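Local coordinates for protein cryptochrome DASH, chloroplastic/mitochondrial (Arabidopsis thaliana, PDB 2J4D) that repairs cyclobutane pyrimidine dimers in single-stranded DNA as a flavin-dependent photolyase, binds DNA without sequence preference and may serve as a blue-light photoreceptor, at residues A[374-379]-A[394-399]; A[401-406]-A[445-450]. All coordinates share one frame; numbering follows the deposited sequence.

Interaction 1 of 2, residues A[374-379]-A[394-399]; sequences PLIDAN and RQIVCS. With FAD (flavin-adenine dinucleotide), chain C.
Ile396 and Val397, neighbours on helix 391-404, each meet two side chains of the first turns of helix 374-386. Ile396 works with two methyls: its CG2 lies 3.8 Å from CD1 of Ile376, and its CD1 lies 4.0 Å from CD2 of Leu375. Leu375 crosses Ile396 at about a right angle, whereas Ile376 meets it at a slant. In Ile376, CG1 stands anti to the carbonyl carbon (chi1 -57°) and the chain folds at chi2 (-55°), which swings CD1 toward Ile396; the other branch, CG2, lies 4.3 Å from CG1 of Val397. That same valine methyl, CG1, sits 3.7 Å from CB of Asn379, so one branch of Val397 fills the notch between residues a helical turn apart. Beyond CB, the amide of Asn379 turns back on its own helix: ND2 donates to the carbonyl O of Leu375 at 2.9 Å, nearly within the amide plane, a bond that fixes the rotation of this buried group. No hydrogen bond links the two segments, and their axes, 9.7 Å apart, cross at -115°. Arg394 leaves helix 391-404 toward the flavin. Its NH1 comes to 3.2 Å from C4X of FAD, with flavin N5 in the guanidinium plane and C3' of the ribityl chain over one guanidinium face; NH2 forms a salt bridge with Asp422. Ile450 and Gln453 of helix 450-457 border the apolar patch. The whole is a steeply crossed helix pair in the all-helical FAD-binding domain of the class-1 photolyase family, in which one helix presents aliphatic side chains to its neighbour and an arginine to the flavin.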
ATOM      1  N   PRO A 374      -8.023  24.122 -10.797  1.00 28.55           N
ATOM      2  CA  PRO A 374      -7.960  22.893 -11.588  1.00 28.63           C
ATOM      3  C   PRO A 374      -6.923  21.865 -11.137  1.00 27.62           C
ATOM      4  O   PRO A 374      -7.244  20.683 -11.006  1.00 25.01           O
ATOM      5  CB  PRO A 374      -7.711  23.410 -13.002  1.00 29.59           C
ATOM      6  CG  PRO A 374      -8.482  24.714 -12.999  1.00 30.73           C
ATOM      7  CD  PRO A 374      -8.055  25.307 -11.677  1.00 30.88           C
ATOM      8  N   LEU A 375      -5.691  22.305 -10.899  1.00 25.96           N
ATOM      9  CA  LEU A 375      -4.650  21.370 -10.477  1.00 26.74           C
ATOM     10  C   LEU A 375      -5.083  20.585  -9.240  1.00 24.79           C
ATOM     11  O   LEU A 375      -4.917  19.364  -9.178  1.00 24.38           O
ATOM     12  CB  LEU A 375      -3.345  22.114 -10.193  1.00 24.70           C
ATOM     13  CG  LEU A 375      -2.144  21.206  -9.902  1.00 28.90           C
ATOM     14  CD1 LEU A 375      -1.991  20.174 -11.008  1.00 27.76           C
ATOM     15  CD2 LEU A 375      -0.884  22.051  -9.771  1.00 26.55           C
ATOM     16  N   ILE A 376      -5.646  21.288  -8.262  1.00 25.04           N
ATOM     17  CA  ILE A 376      -6.110  20.648  -7.032  1.00 26.30           C
ATOM     18  C   ILE A 376      -7.309  19.748  -7.302  1.00 26.59           C
ATOM     19  O   ILE A 376      -7.286  18.554  -6.989  1.00 25.59           O
ATOM     20  CB  ILE A 376      -6.544  21.683  -5.966  1.00 27.25           C
ATOM     21  CG1 ILE A 376      -5.394  22.652  -5.659  1.00 26.70           C
ATOM     22  CG2 ILE A 376      -7.006  20.957  -4.691  1.00 23.97           C
ATOM     23  CD1 ILE A 376      -4.090  21.979  -5.227  1.00 24.58           C
ATOM     24  N   ASP A 377      -8.348  20.321  -7.903  1.00 23.92           N
ATOM     25  CA  ASP A 377      -9.581  19.587  -8.176  1.00 24.00           C
ATOM     26  C   ASP A 377      -9.417  18.328  -9.008  1.00 23.23           C
ATOM     27  O   ASP A 377     -10.032  17.303  -8.708  1.00 24.77           O
ATOM     28  CB  ASP A 377     -10.625  20.509  -8.834  1.00 25.05           C
ATOM     29  CG  ASP A 377     -11.017  21.676  -7.940  1.00 29.73           C
ATOM     30  OD1 ASP A 377     -10.911  21.532  -6.699  1.00 26.80           O
ATOM     31  OD2 ASP A 377     -11.440  22.732  -8.469  1.00 27.83           O
ATOM     32  N   ALA A 378      -8.596  18.400 -10.049  1.00 22.54           N
ATOM     33  CA  ALA A 378      -8.365  17.244 -10.904  1.00 22.04           C
ATOM     34  C   ALA A 378      -7.769  16.105 -10.073  1.00 21.13           C
ATOM     35  O   ALA A 378      -8.165  14.950 -10.208  1.00 22.75           O
ATOM     36  CB  ALA A 378      -7.419  17.616 -12.052  1.00 23.83           C
ATOM     37  N   ASN A 379      -6.808  16.434  -9.221  1.00 20.74           N
ATOM     38  CA  ASN A 379      -6.185  15.416  -8.384  1.00 21.35           C
ATOM     39  C   ASN A 379      -7.175  14.812  -7.393  1.00 20.41           C
ATOM     40  O   ASN A 379      -7.225  13.592  -7.229  1.00 23.29           O
ATOM     41  CB  ASN A 379      -4.972  16.008  -7.653  1.00 20.54           C
ATOM     42  CG  ASN A 379      -3.686  15.877  -8.458  1.00 23.07           C
ATOM     43  OD1 ASN A 379      -3.135  14.783  -8.595  1.00 22.30           O
ATOM     44  ND2 ASN A 379      -3.209  16.994  -9.009  1.00 17.65           N
ATOM     45  N   ARG A 394      -0.183  14.211  -4.836  1.00 17.76           N
ATOM     46  CA  ARG A 394      -0.353  14.084  -3.393  1.00 18.15           C
ATOM     47  C   ARG A 394       0.422  15.162  -2.646  1.00 20.33           C
ATOM     48  O   ARG A 394      -0.064  15.713  -1.659  1.00 20.52           O
ATOM     49  CB  ARG A 394       0.111  12.702  -2.914  1.00 20.04           C
ATOM     50  CG  ARG A 394      -0.629  11.550  -3.552  1.00 17.50           C
ATOM     51  CD  ARG A 394      -0.238  10.191  -2.929  1.00 18.16           C
ATOM     52  NE  ARG A 394      -0.477   9.101  -3.872  1.00 16.49           N
ATOM     53  CZ  ARG A 394      -0.638   7.825  -3.537  1.00 18.32           C
ATOM     54  NH1 ARG A 394      -0.596   7.458  -2.260  1.00 14.84           N
ATOM     55  NH2 ARG A 394      -0.825   6.911  -4.488  1.00 16.62           N
ATOM     56  N   GLN A 395       1.639  15.453  -3.094  1.00 20.57           N
ATOM     57  CA  GLN A 395       2.426  16.484  -2.433  1.00 20.78           C
ATOM     58  C   GLN A 395       1.739  17.848  -2.590  1.00 21.06           C
ATOM     59  O   GLN A 395       1.682  18.643  -1.651  1.00 20.13           O
ATOM     60  CB  GLN A 395       3.832  16.554  -3.034  1.00 23.82           C
ATOM     61  CG  GLN A 395       4.644  15.273  -2.897  1.00 23.45           C
ATOM     62  CD  GLN A 395       6.064  15.458  -3.380  1.00 30.03           C
ATOM     63  OE1 GLN A 395       6.870  16.114  -2.726  1.00 30.25           O
ATOM     64  NE2 GLN A 395       6.373  14.897  -4.542  1.00 33.37           N
ATOM     65  N   ILE A 396       1.227  18.110  -3.786  1.00 21.99           N
ATOM     66  CA  ILE A 396       0.557  19.374  -4.067  1.00 22.32           C
ATOM     67  C   ILE A 396      -0.736  19.558  -3.269  1.00 23.99           C
ATOM     68  O   ILE A 396      -0.903  20.573  -2.583  1.00 21.63           O
ATOM     69  CB  ILE A 396       0.257  19.506  -5.579  1.00 24.56           C
ATOM     70  CG1 ILE A 396       1.571  19.513  -6.366  1.00 23.59           C
ATOM     71  CG2 ILE A 396      -0.517  20.788  -5.852  1.00 24.33           C
ATOM     72  CD1 ILE A 396       1.396  19.427  -7.863  1.00 29.26           C
ATOM     73  N   VAL A 397      -1.646  18.583  -3.329  1.00 23.27           N
ATOM     74  CA  VAL A 397      -2.906  18.723  -2.599  1.00 20.47           C
ATOM     75  C   VAL A 397      -2.686  18.792  -1.094  1.00 23.60           C
ATOM     76  O   VAL A 397      -3.476  19.406  -0.375  1.00 21.16           O
ATOM     77  CB  VAL A 397      -3.926  17.591  -2.933  1.00 18.17           C
ATOM     78  CG1 VAL A 397      -4.238  17.617  -4.412  1.00 19.84           C
ATOM     79  CG2 VAL A 397      -3.392  16.214  -2.515  1.00 17.16           C
ATOM     80  N   CYS A 398      -1.610  18.167  -0.620  1.00 24.22           N
ATOM     81  CA  CYS A 398      -1.288  18.201   0.806  1.00 23.18           C
ATOM     82  C   CYS A 398      -0.891  19.628   1.197  1.00 23.47           C
ATOM     83  O   CYS A 398      -1.372  20.184   2.195  1.00 22.81           O
ATOM     84  CB  CYS A 398      -0.128  17.243   1.113  1.00 23.17           C
ATOM     85  SG  CYS A 398       0.653  17.534   2.725  1.00 25.09           S
ATOM     86  N   SER A 399      -0.003  20.220   0.411  1.00 21.14           N
ATOM     87  CA  SER A 399       0.437  21.587   0.679  1.00 24.57           C
ATOM     88  C   SER A 399      -0.757  22.542   0.621  1.00 23.84           C
ATOM     89  O   SER A 399      -0.907  23.419   1.466  1.00 26.24           O
ATOM     90  CB  SER A 399       1.489  22.015  -0.353  1.00 25.28           C
ATOM     91  OG  SER A 399       1.943  23.336  -0.097  1.00 30.00           O
TER
HETATM   92  PA  FAD C1498       6.718   5.019  -7.876  1.00 21.50           P
HETATM   93  O1A FAD C1498       6.661   4.046  -8.986  1.00 18.10           O
HETATM   94  O2A FAD C1498       7.262   6.377  -8.112  1.00 19.34           O
HETATM   95  O5B FAD C1498       7.539   4.395  -6.642  1.00 19.70           O
HETATM   96  C5B FAD C1498       7.728   2.967  -6.530  1.00 16.55           C
HETATM   97  C4B FAD C1498       7.364   2.547  -5.101  1.00 18.02           C
HETATM   98  O4B FAD C1498       8.197   3.265  -4.193  1.00 17.38           O
HETATM   99  C3B FAD C1498       5.934   2.865  -4.679  1.00 18.62           C
HETATM  100  O3B FAD C1498       4.997   1.915  -5.160  1.00 18.28           O
HETATM  101  C2B FAD C1498       6.078   2.915  -3.189  1.00 20.21           C
HETATM  102  O2B FAD C1498       5.939   1.675  -2.533  1.00 20.32           O
HETATM  103  C1B FAD C1498       7.460   3.564  -2.996  1.00 17.78           C
HETATM  104  N9A FAD C1498       7.449   5.030  -2.806  1.00 18.60           N
HETATM  105  C8A FAD C1498       7.655   6.008  -3.759  1.00 20.77           C
HETATM  106  N7A FAD C1498       7.587   7.233  -3.256  1.00 22.73           N
HETATM  107  C5A FAD C1498       7.331   7.048  -1.915  1.00 19.35           C
HETATM  108  C6A FAD C1498       7.143   7.961  -0.850  1.00 19.58           C
HETATM  109  N6A FAD C1498       7.211   9.280  -0.970  1.00 19.70           N
HETATM  110  N1A FAD C1498       6.887   7.430   0.403  1.00 16.00           N
HETATM  111  C2A FAD C1498       6.808   6.069   0.575  1.00 19.84           C
HETATM  112  N3A FAD C1498       6.976   5.143  -0.400  1.00 18.69           N
HETATM  113  C4A FAD C1498       7.223   5.681  -1.625  1.00 20.89           C
HETATM  114  N1  FAD C1498       2.418   5.648  -0.591  1.00 15.24           N
HETATM  115  C2  FAD C1498       1.843   4.473  -0.156  1.00 18.86           C
HETATM  116  O2  FAD C1498       2.301   3.392  -0.479  1.00 17.70           O
HETATM  117  N3  FAD C1498       0.712   4.551   0.671  1.00 17.27           N
HETATM  118  C4  FAD C1498       0.128   5.747   1.082  1.00 19.67           C
HETATM  119  O4  FAD C1498      -0.878   5.749   1.814  1.00 17.11           O
HETATM  120  C4X FAD C1498       0.723   6.950   0.630  1.00 17.71           C
HETATM  121  N5  FAD C1498       0.200   8.202   0.990  1.00 21.02           N
HETATM  122  C5X FAD C1498       0.858   9.382   0.636  1.00 19.35           C
HETATM  123  C6  FAD C1498       0.402  10.622   1.101  1.00 19.23           C
HETATM  124  C7  FAD C1498       1.043  11.836   0.760  1.00 16.32           C
HETATM  125  C7M FAD C1498       0.502  13.139   1.297  1.00 18.46           C
HETATM  126  C8  FAD C1498       2.203  11.781  -0.096  1.00 19.40           C
HETATM  127  C8M FAD C1498       2.956  13.033  -0.517  1.00 16.65           C
HETATM  128  C9  FAD C1498       2.671  10.539  -0.568  1.00 16.87           C
HETATM  129  C9A FAD C1498       2.018   9.320  -0.218  1.00 18.68           C
HETATM  130  N10 FAD C1498       2.468   8.049  -0.683  1.00 18.73           N
HETATM  131  C10 FAD C1498       1.871   6.860  -0.211  1.00 17.85           C
HETATM  132  C1' FAD C1498       3.806   7.925  -1.349  1.00 18.25           C
HETATM  133  C2' FAD C1498       3.827   8.000  -2.889  1.00 17.63           C
HETATM  134  O2' FAD C1498       3.121   9.150  -3.322  1.00 21.08           O
HETATM  135  C3' FAD C1498       3.182   6.747  -3.478  1.00 20.13           C
HETATM  136  O3' FAD C1498       3.841   5.561  -2.992  1.00 21.00           O
HETATM  137  C4' FAD C1498       3.237   6.659  -5.013  1.00 18.54           C
HETATM  138  O4' FAD C1498       2.525   7.752  -5.600  1.00 16.72           O
HETATM  139  C5' FAD C1498       2.617   5.340  -5.456  1.00 19.82           C
HETATM  140  O5' FAD C1498       2.679   5.225  -6.880  1.00 19.80           O
HETATM  141  P   FAD C1498       3.803   4.473  -7.691  1.00 21.02           P
HETATM  142  O1P FAD C1498       3.741   3.075  -7.232  1.00 18.41           O
HETATM  143  O2P FAD C1498       3.555   4.664  -9.146  1.00 21.40           O
HETATM  144  O3P FAD C1498       5.184   5.205  -7.411  1.00 18.92           O

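Interaction 2 of 2, residues A[401-406]-A[445-450]; sequences LVRDMG and DRYFSI
Asp445 opens the segment beside the guanidinium of Arg403, but its carboxylate forms a salt bridge with Arg350. The carbonyl O of Arg446 lies over the centre of one face of the Arg403 guanidinium, 3.1 Å from CZ, where the N-H angles are too poor for a hydrogen bond; Arg403 NH1 instead donates to the carbonyl of Gly435. Tyr447 carries most of this segment's share, against Arg403 and Asp404. With CG anti to the backbone N (chi1 174°), its ring reaches across the end of helix 391-404, and its CD1 edge rests 3.6 Å from CD of Arg403. At the far end, OH donates to OD1 of Asp404 at 2.6 Å; OD1 accepts with its syn lone pair and lies at the ring edge, in its plane, while the carboxylate plane is turned 75° from the ring. OD1 also accepts from the backbone N of Lys495, so two donors grip this buried oxygen. The contact thus fastens the C-terminal end of a helix of the FAD-binding domain, where the turn widens to pi type, to the loop leading into helix 450-457. A phenylalanine in place of Tyr447 would probably leave Asp404 OD1 without its phenolic donor and the carboxylate less firmly held in its orientation. Phe448 takes part through its backbone: a water donates to its O at 2.8 Å and to OD2 of Asp404 at 2.6 Å, bridging the segments above the rim of the Tyr447 ring. Ser449 is the N-cap of helix 450-457, and Ile450 sets CD1 4.0 Å from OD2 of Asp404.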
ATOM      1  N   LEU A 401      -4.016  21.969   1.155  1.00 25.32           N
ATOM      2  CA  LEU A 401      -4.892  21.812   2.307  1.00 23.15           C
ATOM      3  C   LEU A 401      -4.318  22.432   3.562  1.00 23.89           C
ATOM      4  O   LEU A 401      -5.021  23.118   4.312  1.00 25.91           O
ATOM      5  CB  LEU A 401      -5.178  20.333   2.567  1.00 24.05           C
ATOM      6  CG  LEU A 401      -6.108  20.104   3.764  1.00 27.74           C
ATOM      7  CD1 LEU A 401      -7.048  18.954   3.457  1.00 28.61           C
ATOM      8  CD2 LEU A 401      -5.294  19.837   5.028  1.00 23.64           C
ATOM      9  N   VAL A 402      -3.036  22.186   3.792  1.00 24.97           N
ATOM     10  CA  VAL A 402      -2.365  22.692   4.974  1.00 25.94           C
ATOM     11  C   VAL A 402      -2.005  24.174   4.937  1.00 28.56           C
ATOM     12  O   VAL A 402      -2.290  24.910   5.879  1.00 27.99           O
ATOM     13  CB  VAL A 402      -1.059  21.902   5.249  1.00 27.60           C
ATOM     14  CG1 VAL A 402      -0.265  22.566   6.372  1.00 28.13           C
ATOM     15  CG2 VAL A 402      -1.388  20.459   5.611  1.00 26.43           C
ATOM     16  N   ARG A 403      -1.382  24.602   3.847  1.00 29.94           N
ATOM     17  CA  ARG A 403      -0.920  25.980   3.739  1.00 32.11           C
ATOM     18  C   ARG A 403      -1.864  27.004   3.124  1.00 32.70           C
ATOM     19  O   ARG A 403      -1.948  28.129   3.605  1.00 33.83           O
ATOM     20  CB  ARG A 403       0.424  25.990   3.008  1.00 34.60           C
ATOM     21  CG  ARG A 403       1.452  25.101   3.701  1.00 36.57           C
ATOM     22  CD  ARG A 403       2.868  25.324   3.202  1.00 41.76           C
ATOM     23  NE  ARG A 403       3.832  24.660   4.079  1.00 45.08           N
ATOM     24  CZ  ARG A 403       3.960  23.342   4.173  1.00 43.98           C
ATOM     25  NH1 ARG A 403       3.188  22.559   3.435  1.00 48.04           N
ATOM     26  NH2 ARG A 403       4.835  22.806   5.015  1.00 41.22           N
ATOM     27  N   ASP A 404      -2.568  26.627   2.067  1.00 32.78           N
ATOM     28  CA  ASP A 404      -3.490  27.555   1.433  1.00 32.84           C
ATOM     29  C   ASP A 404      -4.831  27.587   2.149  1.00 32.52           C
ATOM     30  O   ASP A 404      -5.419  28.654   2.322  1.00 29.17           O
ATOM     31  CB  ASP A 404      -3.670  27.186  -0.034  1.00 32.38           C
ATOM     32  CG  ASP A 404      -2.397  27.386  -0.833  1.00 38.55           C
ATOM     33  OD1 ASP A 404      -1.945  28.550  -0.943  1.00 37.09           O
ATOM     34  OD2 ASP A 404      -1.842  26.385  -1.337  1.00 37.18           O
ATOM     35  N   MET A 405      -5.306  26.422   2.586  1.00 30.41           N
ATOM     36  CA  MET A 405      -6.583  26.342   3.285  1.00 31.13           C
ATOM     37  C   MET A 405      -6.443  26.449   4.798  1.00 30.81           C
ATOM     38  O   MET A 405      -7.415  26.754   5.490  1.00 31.59           O
ATOM     39  CB  MET A 405      -7.306  25.043   2.931  1.00 30.77           C
ATOM     40  CG  MET A 405      -7.645  24.927   1.465  1.00 31.20           C
ATOM     41  SD  MET A 405      -8.625  23.470   1.133  1.00 36.35           S
ATOM     42  CE  MET A 405     -10.253  24.125   1.251  1.00 37.62           C
ATOM     43  N   GLY A 406      -5.240  26.196   5.307  1.00 30.55           N
ATOM     44  CA  GLY A 406      -5.004  26.275   6.741  1.00 28.95           C
ATOM     45  C   GLY A 406      -5.720  25.222   7.574  1.00 29.64           C
ATOM     46  O   GLY A 406      -5.982  25.432   8.761  1.00 30.42           O
ATOM     47  N   ASP A 445      10.378  20.978   4.814  1.00 52.77           N
ATOM     48  CA  ASP A 445       9.237  21.891   4.976  1.00 50.91           C
ATOM     49  C   ASP A 445       9.089  22.816   3.779  1.00 51.20           C
ATOM     50  O   ASP A 445       9.830  23.795   3.663  1.00 52.03           O
ATOM     51  CB  ASP A 445       9.427  22.785   6.198  1.00 51.09           C
ATOM     52  CG  ASP A 445       9.362  22.027   7.496  1.00 52.54           C
ATOM     53  OD1 ASP A 445       9.349  20.778   7.458  1.00 48.88           O
ATOM     54  OD2 ASP A 445       9.328  22.688   8.559  1.00 50.78           O
ATOM     55  N   ARG A 446       8.120  22.557   2.910  1.00 48.70           N
ATOM     56  CA  ARG A 446       7.977  23.439   1.767  1.00 47.53           C
ATOM     57  C   ARG A 446       6.572  23.762   1.308  1.00 44.36           C
ATOM     58  O   ARG A 446       5.618  23.037   1.586  1.00 42.11           O
ATOM     59  CB  ARG A 446       8.776  22.891   0.586  1.00 50.55           C
ATOM     60  CG  ARG A 446       8.452  21.471   0.229  1.00 56.42           C
ATOM     61  CD  ARG A 446       9.162  21.083  -1.053  1.00 62.64           C
ATOM     62  NE  ARG A 446       8.951  22.102  -2.078  1.00 66.42           N
ATOM     63  CZ  ARG A 446       9.255  21.955  -3.363  1.00 67.82           C
ATOM     64  NH1 ARG A 446       9.787  20.820  -3.798  1.00 68.34           N
ATOM     65  NH2 ARG A 446       9.023  22.946  -4.215  1.00 67.49           N
ATOM     66  N   TYR A 447       6.461  24.889   0.618  1.00 42.08           N
ATOM     67  CA  TYR A 447       5.192  25.344   0.083  1.00 39.10           C
ATOM     68  C   TYR A 447       5.206  25.088  -1.420  1.00 38.47           C
ATOM     69  O   TYR A 447       6.156  25.469  -2.110  1.00 39.10           O
ATOM     70  CB  TYR A 447       5.016  26.841   0.335  1.00 39.42           C
ATOM     71  CG  TYR A 447       3.777  27.405  -0.319  1.00 38.15           C
ATOM     72  CD1 TYR A 447       2.555  27.419   0.350  1.00 41.45           C
ATOM     73  CD2 TYR A 447       3.813  27.872  -1.635  1.00 41.51           C
ATOM     74  CE1 TYR A 447       1.400  27.882  -0.271  1.00 38.66           C
ATOM     75  CE2 TYR A 447       2.665  28.335  -2.267  1.00 39.41           C
ATOM     76  CZ  TYR A 447       1.462  28.338  -1.581  1.00 40.32           C
ATOM     77  OH  TYR A 447       0.323  28.805  -2.201  1.00 38.46           O
ATOM     78  N   PHE A 448       4.168  24.438  -1.928  1.00 34.24           N
ATOM     79  CA  PHE A 448       4.086  24.180  -3.357  1.00 35.65           C
ATOM     80  C   PHE A 448       3.230  25.257  -4.025  1.00 35.40           C
ATOM     81  O   PHE A 448       2.052  25.423  -3.704  1.00 35.77           O
ATOM     82  CB  PHE A 448       3.487  22.801  -3.630  1.00 34.06           C
ATOM     83  CG  PHE A 448       4.401  21.662  -3.276  1.00 34.70           C
ATOM     84  CD1 PHE A 448       4.733  21.403  -1.949  1.00 34.68           C
ATOM     85  CD2 PHE A 448       4.937  20.850  -4.267  1.00 34.61           C
ATOM     86  CE1 PHE A 448       5.587  20.349  -1.619  1.00 33.47           C
ATOM     87  CE2 PHE A 448       5.792  19.795  -3.945  1.00 34.42           C
ATOM     88  CZ  PHE A 448       6.116  19.546  -2.620  1.00 33.91           C
ATOM     89  N   SER A 449       3.840  25.998  -4.942  1.00 34.09           N
ATOM     90  CA  SER A 449       3.141  27.046  -5.671  1.00 33.50           C
ATOM     91  C   SER A 449       2.285  26.385  -6.740  1.00 31.04           C
ATOM     92  O   SER A 449       2.810  25.754  -7.651  1.00 32.38           O
ATOM     93  CB  SER A 449       4.150  27.986  -6.333  1.00 36.51           C
ATOM     94  OG  SER A 449       3.503  28.858  -7.245  1.00 41.11           O
ATOM     95  N   ILE A 450       0.970  26.525  -6.629  1.00 31.34           N
ATOM     96  CA  ILE A 450       0.073  25.918  -7.604  1.00 33.86           C
ATOM     97  C   ILE A 450       0.377  26.343  -9.037  1.00 32.88           C
ATOM     98  O   ILE A 450       0.418  25.505  -9.938  1.00 34.20           O
ATOM     99  CB  ILE A 450      -1.412  26.215  -7.260  1.00 33.68           C
ATOM    100  CG1 ILE A 450      -1.929  25.177  -6.260  1.00 38.09           C
ATOM    101  CG2 ILE A 450      -2.273  26.168  -8.517  1.00 39.60           C
ATOM    102  CD1 ILE A 450      -1.091  25.037  -5.005  1.00 35.12           C
TER
HETATM  103  O   HOH W   1       0.218  24.832  -1.664  1.00 30.35           O

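In the fold
From the N terminus, interaction 1 comes first: helix 374-386 runs out, the chain turns, and helix 391-404 returns across its beginning, closing a short, largely helical loop. Interaction 2 opens farther along that second helix and closes after helices 409-419 and 425-436, when the loop 445-450 comes back to the helix end. The two are in series, neither nested nor crossed, with centres about 10 Å apart. Helix 391-404 is common to both. They also touch directly: Ser399 OG probably hydrogen-bonds to Phe448 N at 3.1 Å, and CD2 of Leu375 packs on the carbonyl O of Ile450. Together they tie helix 374-386, helix 391-404 and the start of helix 450-457 into one region of the FAD-binding domain.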